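Local coordinates for protein Maltose/maltodextrin transport permease homologue (Bdellovibrio bacteriovorus HD100, PDB 6FFL) that binds maltotriose in its periplasmic solute-binding domain, and probably takes part in maltose and maltodextrin uptake as an ABC transporter permease fused to that domain, at residues A53-G58 against L274-M278; Y89-F93 against H105-G109; K140-V144 against D153-L157. One frame throughout, in Å; residues are numbered along the deposited sequence. Where two conformers were deposited one is given.

Contact 1 of 3, residues A53-G58 against L274-M278; sequences AMGGSG and LNANM. With PT (platinum (II) ion), chain E.
A Schellman motif closes helix 42-54, and Asn277 and Asn275 reach into it from an Asx turn in the loop after strand 266-274. Gly56, at positive phi, is the C-prime residue of the motif. Its N bonds back to Ala53 O, and Ser57 N bonds to the O of the residue before Ala53. The ND2 of Asn277 spans the turn. It gives one N-H to Ala53 O at 2.9 Å and the other to Ser57 O at 3.2 Å. Both carbonyls receive it in their own plane, on a lone pair, and both oxygens lie close to the plane of the Asn277 amide. The Asn277 CG stands anti to its own carbonyl carbon (chi1 -60°), which, together with chi2, turns ND2 to a point between Ala53 O and Ser57 O.

Asn275 approaches the same turn separately. Asn275 ND2 lies 3.0 Å from Ser57 O, which it meets from a tilt out of the carbonyl plane. A second bond runs from this ND2 to Pro59 O. The other end of the amide holds the Asx turn: Asn277 N donates to Asn275 OD1 over 2.8 Å, from above the carbonyl plane. Water 1 adds a bridge, donating to Asn277 O at 2.7 Å and to Gly58 O at 2.9 Å.

Met54 points away from this network. Its SD binds a platinum ion at 2.3 Å, and Met75 SD and water 2 are also ligands. The ion is probably a crystallographic heavy atom and not part of the protein's function.

Ala53 O and Ser57 O each take two N-H donors. Ala53 O combines a backbone donor, Gly56 N, with the Asn277 amide. Ser57 O, in the loop, takes both bonds from side-chain amides. With OD1 and ND2 both engaged, the Asn275 amide is fixed in its rotation.

Contact 2 of 3, residues Y89-F93 against H105-G109; sequences YFQNF and HYMIG
Phe90 and His105 both set CG anti to the carbonyl carbon, with chi1 of -75° and -70°. This brings the two rings alongside each other, and chi2 turns them face to face. Their centroids are 3.9 Å apart and the planes differ by only 8°. The two side chains run in opposing senses and overlap. As a result His105 CB also sits over the phenyl face as a CH-pi contact, 3.5 Å from Phe90 CZ. Tyr89 CD1 sits over the centre of the opposite face, so the phenyl lies between the imidazole and this Tyr89 ring carbon. His105 ND1 is bonded to Asp82 OD2, which should limit rotation of the imidazole in the stack.

The contact packs helix 87-90 and the type I turn from Phe90 to Phe93 against strand 104-109. That strand belongs to the mixed sheet of one lobe of the solute-binding fold. No hydrogen bond crosses between the two segments; the joint is made by side chains.

Ile108 packs beside the stack. Its CG1 stands opposite the backbone N and meets Tyr89 at the ring edge, 3.5 Å from Tyr89 OH. The hydroxyl itself is hydrogen-bonded to Thr295 OG1. The Ile108 and Phe93 side chains meet nearly perpendicular, and Ile108 CD1 stands 4.0 Å from the Phe93 ring centroid, over the face. Ile108 CB is 4.2 Å from Phe90 CE1, an oblique approach to that ring. The Phe93 ring has Phe90 O at its edge, in plane, while its CE2 comes over one face of Tyr89.

Contact 3 of 3, residues K140-V144 against D153-L157; sequences KKMTV and DRWGL
Thr143 turns its two branches to different partners, Gly156 and Trp155. OG1 stands anti to the carbonyl carbon (chi1 -54°), which points it at the corner of the chain at Gly156. Thr143 OG1 accepts from Gly156 N at 3.0 Å, with a bent N-H angle of 136°, and it is also bonded to Gly139 O. The methyl Thr143 CG2 meets the Trp155 ring obliquely, 3.9 Å from Trp155 CE3. Thr143 CA adds a CH...O contact to Arg154 O. Next to the threonine, Met142 CB packs on Gly156 CA at 3.7 Å.

The backbones form a single antiparallel bridge. Val144 N donates to Arg154 O at 3.0 Å. Val144 O accepts from Asp153 N at 3.0 Å, and more weakly from Arg154 N. Asp153 and Arg154 therefore both face Val144, which is a classic beta bulge. The carboxylate of Asp153 turns to its own loop, where OD1 accepts from Thr146 N.

The side chains of Val144 and Arg154 also meet. In one arrangement the methyl CG1 of Val144 lies over one face of the Arg154 guanidinium, offset toward its rim and 3.7 Å from Arg154 CZ. The same methyl, Val144 CG1, is 3.5 Å from Arg154 CB. The Arg154 chain bends at chi3 (-69°), and this folds the flat group back over the valine. Both residues have a second conformer, so this packing is doubtful.

The contact joins the last turn of helix 132-142 to the loop that leads into strand 157-158. Trp155 bonds by its backbone to Lys227 and Ala229, Leu157 packs on Met230, and Met142 touches Ala229. Segment 153-157 thus runs into strand 157-158, the edge strand that pairs in parallel with strand 228-234.

Contacts 1 and 2 are near neighbours, with centres 21 Å apart and nearest atoms about 5 Å apart. They share one mixed sheet: strand 104-109 of contact 2 pairs antiparallel with strand 266-274, which runs into the loop of contact 1. Contact 3 lies on the other side of the chain's centre, its centre 48 Å from that of contact 1 and 43 Å from that of contact 2. Its segment 153-157 runs into the edge strand 157-158 of a separate four-stranded sheet. Along the chain, contacts 2 and 3 follow in series, both inside the long loop closed by contact 1. The chain thus leaves the first sheet and returns to it, as in two-lobed solute-binding proteins.

Contact 1 of 3, residues A53-G58 against L274-M278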
loop_
_atom_site.group_PDB
_atom_site.type_symbol
_atom_site.label_atom_id
_atom_site.label_comp_id
_atom_site.label_asym_id
_atom_site.label_seq_id
_atom_site.Cartn_x
_atom_site.Cartn_y
_atom_site.Cartn_z
ATOM N N ALA A 53 1.303 -15.859 -16.420
ATOM C CA ALA A 53 2.701 -15.987 -16.826
ATOM C C ALA A 53 3.178 -17.429 -16.721
ATOM O O ALA A 53 3.962 -17.891 -17.558
ATOM C CB ALA A 53 3.575 -15.056 -15.982
ATOM N N MET A 54 2.707 -18.169 -15.713
ATOM C CA MET A 54 3.068 -19.581 -15.642
ATOM C C MET A 54 2.467 -20.363 -16.800
ATOM O O MET A 54 3.078 -21.325 -17.285
ATOM C CB MET A 54 2.613 -20.167 -14.308
ATOM C CG MET A 54 3.475 -19.745 -13.146
ATOM S SD MET A 54 3.411 -20.982 -11.851
ATOM C CE MET A 54 1.902 -20.515 -11.031
ATOM N N GLY A 55 1.282 -19.968 -17.255
ATOM C CA GLY A 55 0.651 -20.526 -18.431
ATOM C C GLY A 55 1.236 -20.069 -19.747
ATOM O O GLY A 55 0.687 -20.390 -20.807
ATOM N N GLY A 56 2.341 -19.334 -19.716
ATOM C CA GLY A 56 3.039 -18.930 -20.921
ATOM C C GLY A 56 2.639 -17.593 -21.500
ATOM O O GLY A 56 3.110 -17.244 -22.588
ATOM N N SER A 57 1.799 -16.827 -20.811
ATOM C CA SER A 57 1.280 -15.590 -21.381
ATOM C C SER A 57 1.420 -14.433 -20.403
ATOM O O SER A 57 2.460 -14.279 -19.751
ATOM C CB SER A 57 -0.186 -15.773 -21.782
ATOM O OG SER A 57 -0.658 -14.662 -22.519
ATOM N N GLY A 58 0.370 -13.617 -20.287
ATOM C CA GLY A 58 0.388 -12.478 -19.404
ATOM C C GLY A 58 0.801 -11.195 -20.100
ATOM O O GLY A 58 1.302 -11.199 -21.229
ATOM N N LEU A 274 8.902 -6.310 -15.999
ATOM C CA LEU A 274 8.782 -6.842 -17.357
ATOM C C LEU A 274 8.572 -8.358 -17.329
ATOM O O LEU A 274 9.327 -9.079 -16.674
ATOM C CB LEU A 274 10.041 -6.512 -18.161
ATOM C CG LEU A 274 10.306 -5.061 -18.574
ATOM C CD1 LEU A 274 11.647 -4.980 -19.300
ATOM C CD2 LEU A 274 9.210 -4.549 -19.489
ATOM N N ASN A 275 7.554 -8.831 -18.052
ATOM C CA ASN A 275 7.283 -10.258 -18.184
ATOM C C ASN A 275 8.476 -10.985 -18.794
ATOM O O ASN A 275 9.072 -10.530 -19.777
ATOM C CB ASN A 275 6.034 -10.452 -19.054
ATOM C CG ASN A 275 5.380 -11.813 -18.877
ATOM O OD1 ASN A 275 6.034 -12.800 -18.549
ATOM N ND2 ASN A 275 4.064 -11.865 -19.098
ATOM N N ALA A 276 8.824 -12.124 -18.199
ATOM C CA ALA A 276 9.791 -13.004 -18.841
ATOM C C ALA A 276 9.279 -13.500 -20.192
ATOM O O ALA A 276 10.078 -13.763 -21.101
ATOM C CB ALA A 276 10.101 -14.172 -17.905
ATOM N N ASN A 277 7.956 -13.644 -20.339
ATOM C CA ASN A 277 7.323 -14.042 -21.602
ATOM C C ASN A 277 7.098 -12.817 -22.476
ATOM O O ASN A 277 6.355 -11.916 -22.082
ATOM C CB ASN A 277 5.959 -14.697 -21.352
ATOM C CG ASN A 277 6.040 -15.941 -20.506
ATOM O OD1 ASN A 277 6.925 -16.767 -20.697
ATOM N ND2 ASN A 277 5.091 -16.097 -19.577
ATOM N N MET A 278 7.689 -12.798 -23.668
ATOM C CA MET A 278 7.431 -11.757 -24.656
ATOM C C MET A 278 7.114 -12.423 -25.986
ATOM O O MET A 278 7.854 -13.309 -26.428
ATOM C CB MET A 278 8.630 -10.813 -24.814
ATOM C CG MET A 278 8.972 -10.009 -23.576
ATOM S SD MET A 278 7.890 -8.573 -23.378
ATOM C CE MET A 278 8.301 -8.093 -21.709
HETATM PT PT PT E . 4.733 -20.180 -10.177
HETATM O O HOH W 1 3.847 -11.038 -22.652
HETATM O O HOH W 2 3.798 -18.275 -10.027
#

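Contact 2 of 3, residues Y89-F93 against H105-G109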
loop_
_atom_site.group_PDB
_atom_site.type_symbol
_atom_site.label_atom_id
_atom_site.label_comp_id
_atom_site.label_asym_id
_atom_site.label_seq_id
_atom_site.Cartn_x
_atom_site.Cartn_y
_atom_site.Cartn_z
ATOM N N TYR A 89 21.084 3.848 -14.497
ATOM C CA TYR A 89 19.664 4.151 -14.395
ATOM C C TYR A 89 19.213 4.172 -12.938
ATOM O O TYR A 89 18.578 5.131 -12.487
ATOM C CB TYR A 89 18.861 3.130 -15.206
ATOM C CG TYR A 89 17.366 3.292 -15.113
ATOM C CD1 TYR A 89 16.631 2.575 -14.175
ATOM C CD2 TYR A 89 16.682 4.153 -15.965
ATOM C CE1 TYR A 89 15.263 2.722 -14.078
ATOM C CE2 TYR A 89 15.307 4.306 -15.876
ATOM C CZ TYR A 89 14.605 3.588 -14.932
ATOM O OH TYR A 89 13.239 3.720 -14.831
ATOM N N PHE A 90 19.536 3.119 -12.178
ATOM C CA PHE A 90 18.932 2.960 -10.859
ATOM C C PHE A 90 19.470 3.955 -9.838
ATOM O O PHE A 90 18.756 4.277 -8.880
ATOM C CB PHE A 90 19.111 1.519 -10.376
ATOM C CG PHE A 90 18.185 0.555 -11.069
ATOM C CD1 PHE A 90 16.849 0.492 -10.712
ATOM C CD2 PHE A 90 18.639 -0.237 -12.112
ATOM C CE1 PHE A 90 15.975 -0.357 -11.364
ATOM C CE2 PHE A 90 17.767 -1.097 -12.772
ATOM C CZ PHE A 90 16.435 -1.147 -12.394
ATOM N N GLN A 91 20.694 4.458 -10.020
ATOM C CA GLN A 91 21.228 5.438 -9.079
ATOM C C GLN A 91 20.488 6.770 -9.137
ATOM O O GLN A 91 20.683 7.603 -8.247
ATOM C CB GLN A 91 22.728 5.662 -9.322
ATOM C CG GLN A 91 23.107 5.896 -10.775
ATOM C CD GLN A 91 24.559 6.335 -10.972
ATOM O OE1 GLN A 91 24.873 7.530 -10.965
ATOM N NE2 GLN A 91 25.444 5.364 -11.172
ATOM N N ASN A 92 19.648 6.986 -10.147
ATOM C CA ASN A 92 18.896 8.231 -10.266
ATOM C C ASN A 92 17.604 8.213 -9.469
ATOM O O ASN A 92 16.880 9.222 -9.463
ATOM C CB ASN A 92 18.576 8.527 -11.736
ATOM C CG ASN A 92 19.818 8.756 -12.573
ATOM O OD1 ASN A 92 19.844 8.421 -13.761
ATOM N ND2 ASN A 92 20.860 9.316 -11.962
ATOM N N PHE A 93 17.295 7.099 -8.807
ATOM C CA PHE A 93 16.043 6.931 -8.082
ATOM C C PHE A 93 16.320 6.604 -6.621
ATOM O O PHE A 93 17.331 5.977 -6.287
ATOM C CB PHE A 93 15.182 5.819 -8.723
ATOM C CG PHE A 93 14.885 6.059 -10.183
ATOM C CD1 PHE A 93 13.746 6.734 -10.573
ATOM C CD2 PHE A 93 15.771 5.639 -11.164
ATOM C CE1 PHE A 93 13.481 6.968 -11.923
ATOM C CE2 PHE A 93 15.508 5.865 -12.506
ATOM C CZ PHE A 93 14.366 6.530 -12.886
ATOM N N HIS A 105 17.597 -6.109 -9.642
ATOM C CA HIS A 105 16.460 -5.188 -9.657
ATOM C C HIS A 105 15.356 -5.771 -10.533
ATOM O O HIS A 105 15.515 -5.852 -11.750
ATOM C CB HIS A 105 16.857 -3.820 -10.206
ATOM C CG HIS A 105 17.745 -3.019 -9.306
ATOM N ND1 HIS A 105 19.087 -2.840 -9.557
ATOM C CD2 HIS A 105 17.476 -2.315 -8.179
ATOM C CE1 HIS A 105 19.612 -2.074 -8.616
ATOM N NE2 HIS A 105 18.656 -1.742 -7.768
ATOM N N TYR A 106 14.216 -6.118 -9.933
ATOM C CA TYR A 106 13.111 -6.641 -10.723
ATOM C C TYR A 106 11.987 -5.632 -10.928
ATOM O O TYR A 106 11.045 -5.923 -11.674
ATOM C CB TYR A 106 12.549 -7.923 -10.074
ATOM C CG TYR A 106 13.505 -9.105 -10.170
ATOM C CD1 TYR A 106 13.603 -9.849 -11.338
ATOM C CD2 TYR A 106 14.294 -9.473 -9.089
ATOM C CE1 TYR A 106 14.474 -10.941 -11.429
ATOM C CE2 TYR A 106 15.170 -10.548 -9.170
ATOM C CZ TYR A 106 15.250 -11.273 -10.333
ATOM O OH TYR A 106 16.117 -12.337 -10.400
ATOM N N MET A 107 12.060 -4.457 -10.298
ATOM C CA MET A 107 10.961 -3.507 -10.322
ATOM C C MET A 107 11.520 -2.091 -10.285
ATOM O O MET A 107 12.513 -1.838 -9.598
ATOM C CB MET A 107 10.024 -3.731 -9.123
ATOM C CG MET A 107 9.028 -2.621 -8.913
ATOM S SD MET A 107 7.942 -2.866 -7.495
ATOM C CE MET A 107 6.930 -4.247 -8.052
ATOM N N ILE A 108 10.884 -1.168 -11.007
ATOM C CA ILE A 108 11.172 0.253 -10.827
ATOM C C ILE A 108 9.856 0.990 -10.612
ATOM O O ILE A 108 8.947 0.920 -11.452
ATOM C CB ILE A 108 11.961 0.862 -12.003
ATOM C CG1 ILE A 108 12.050 2.374 -11.823
ATOM C CG2 ILE A 108 11.323 0.523 -13.357
ATOM C CD1 ILE A 108 13.017 2.768 -10.727
ATOM N N GLY A 109 9.760 1.696 -9.488
ATOM C CA GLY A 109 8.570 2.453 -9.168
ATOM C C GLY A 109 8.657 3.900 -9.613
ATOM O O GLY A 109 9.741 4.459 -9.763
#

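Contact 3 of 3, residues K140-V144 against D153-L157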
loop_
_atom_site.group_PDB
_atom_site.type_symbol
_atom_site.label_atom_id
_atom_site.label_comp_id
_atom_site.label_asym_id
_atom_site.label_seq_id
_atom_site.Cartn_x
_atom_site.Cartn_y
_atom_site.Cartn_z
ATOM N N LYS A 140 -14.606 8.537 20.406
ATOM C CA LYS A 140 -15.900 8.380 21.062
ATOM C C LYS A 140 -16.758 9.626 20.882
ATOM O O LYS A 140 -17.965 9.523 20.638
ATOM C CB LYS A 140 -15.715 8.084 22.551
ATOM C CG LYS A 140 -15.123 6.709 22.866
ATOM C CD LYS A 140 -14.988 6.509 24.379
ATOM C CE LYS A 140 -14.358 5.165 24.715
ATOM N NZ LYS A 140 -14.160 5.017 26.182
ATOM N N LYS A 141 -16.158 10.811 21.004
ATOM C CA LYS A 141 -16.949 12.028 20.841
ATOM C C LYS A 141 -17.437 12.183 19.408
ATOM O O LYS A 141 -18.514 12.748 19.179
ATOM C CB LYS A 141 -16.133 13.250 21.277
ATOM C CG LYS A 141 -15.880 13.273 22.776
ATOM C CD LYS A 141 -15.470 14.637 23.277
ATOM C CE LYS A 141 -14.261 15.134 22.529
ATOM N NZ LYS A 141 -13.533 16.182 23.294
ATOM N N MET A 142 -16.683 11.660 18.442
ATOM C CA MET A 142 -17.003 11.788 17.027
ATOM C C MET A 142 -17.919 10.683 16.509
ATOM O O MET A 142 -18.311 10.727 15.335
ATOM C CB MET A 142 -15.710 11.795 16.209
ATOM C CG MET A 142 -14.866 13.047 16.347
ATOM S SD MET A 142 -15.768 14.528 15.846
ATOM C CE MET A 142 -14.818 15.802 16.669
ATOM N N THR A 143 -18.255 9.691 17.339
ATOM C CA THR A 143 -19.184 8.622 16.984
ATOM C C THR A 143 -20.559 9.018 17.504
ATOM O O THR A 143 -20.754 9.138 18.722
ATOM C CB THR A 143 -18.744 7.291 17.592
ATOM O OG1 THR A 143 -17.384 7.017 17.224
ATOM C CG2 THR A 143 -19.636 6.149 17.099
ATOM N N VAL A 144 -21.515 9.221 16.597
ATOM C CA VAL A 144 -22.778 9.847 16.980
ATOM C C VAL A 144 -23.954 9.110 16.351
ATOM O O VAL A 144 -23.917 8.739 15.173
ATOM C CB VAL A 144 -22.797 11.343 16.602
ATOM C CG1 VAL A 144 -22.243 11.551 15.213
ATOM C CG2 VAL A 144 -24.210 11.922 16.715
ATOM N N ASP A 153 -24.636 7.211 12.728
ATOM C CA ASP A 153 -24.642 8.119 11.587
ATOM C C ASP A 153 -23.240 8.568 11.197
ATOM O O ASP A 153 -22.938 8.697 10.006
ATOM C CB ASP A 153 -25.501 9.342 11.908
ATOM C CG ASP A 153 -26.907 8.966 12.301
ATOM O OD1 ASP A 153 -27.295 9.222 13.462
ATOM O OD2 ASP A 153 -27.623 8.403 11.448
ATOM N N ARG A 154 -22.378 8.821 12.174
ATOM C CA ARG A 154 -21.006 9.223 11.914
ATOM C C ARG A 154 -20.090 8.431 12.832
ATOM O O ARG A 154 -20.400 8.229 14.008
ATOM C CB ARG A 154 -20.808 10.737 12.123
ATOM C CG ARG A 154 -21.867 11.603 11.449
ATOM C CD ARG A 154 -21.382 13.031 11.199
ATOM N NE ARG A 154 -21.203 13.790 12.433
ATOM C CZ ARG A 154 -22.143 14.549 12.986
ATOM N NH1 ARG A 154 -23.338 14.648 12.420
ATOM N NH2 ARG A 154 -21.890 15.207 14.110
ATOM N N TRP A 155 -18.967 7.975 12.283
ATOM C CA TRP A 155 -18.005 7.157 13.002
ATOM C C TRP A 155 -16.794 7.987 13.386
ATOM O O TRP A 155 -16.372 8.873 12.636
ATOM C CB TRP A 155 -17.562 5.962 12.153
ATOM C CG TRP A 155 -18.632 4.946 12.089
ATOM C CD1 TRP A 155 -19.532 4.759 11.088
ATOM C CD2 TRP A 155 -18.955 4.000 13.105
ATOM N NE1 TRP A 155 -20.387 3.739 11.411
ATOM C CE2 TRP A 155 -20.051 3.256 12.648
ATOM C CE3 TRP A 155 -18.415 3.709 14.363
ATOM C CZ2 TRP A 155 -20.620 2.229 13.398
ATOM C CZ3 TRP A 155 -18.976 2.693 15.106
ATOM C CH2 TRP A 155 -20.068 1.965 14.623
ATOM N N GLY A 156 -16.240 7.708 14.562
ATOM C CA GLY A 156 -15.023 8.393 14.951
ATOM C C GLY A 156 -13.851 8.007 14.067
ATOM O O GLY A 156 -13.025 8.853 13.707
ATOM N N LEU A 157 -13.772 6.732 13.692
ATOM C CA LEU A 157 -12.620 6.223 12.961
ATOM C C LEU A 157 -13.065 5.099 12.041
ATOM O O LEU A 157 -13.826 4.225 12.458
ATOM C CB LEU A 157 -11.546 5.696 13.927
ATOM C CG LEU A 157 -10.334 4.985 13.316
ATOM C CD1 LEU A 157 -9.529 5.946 12.446
ATOM C CD2 LEU A 157 -9.449 4.404 14.426
#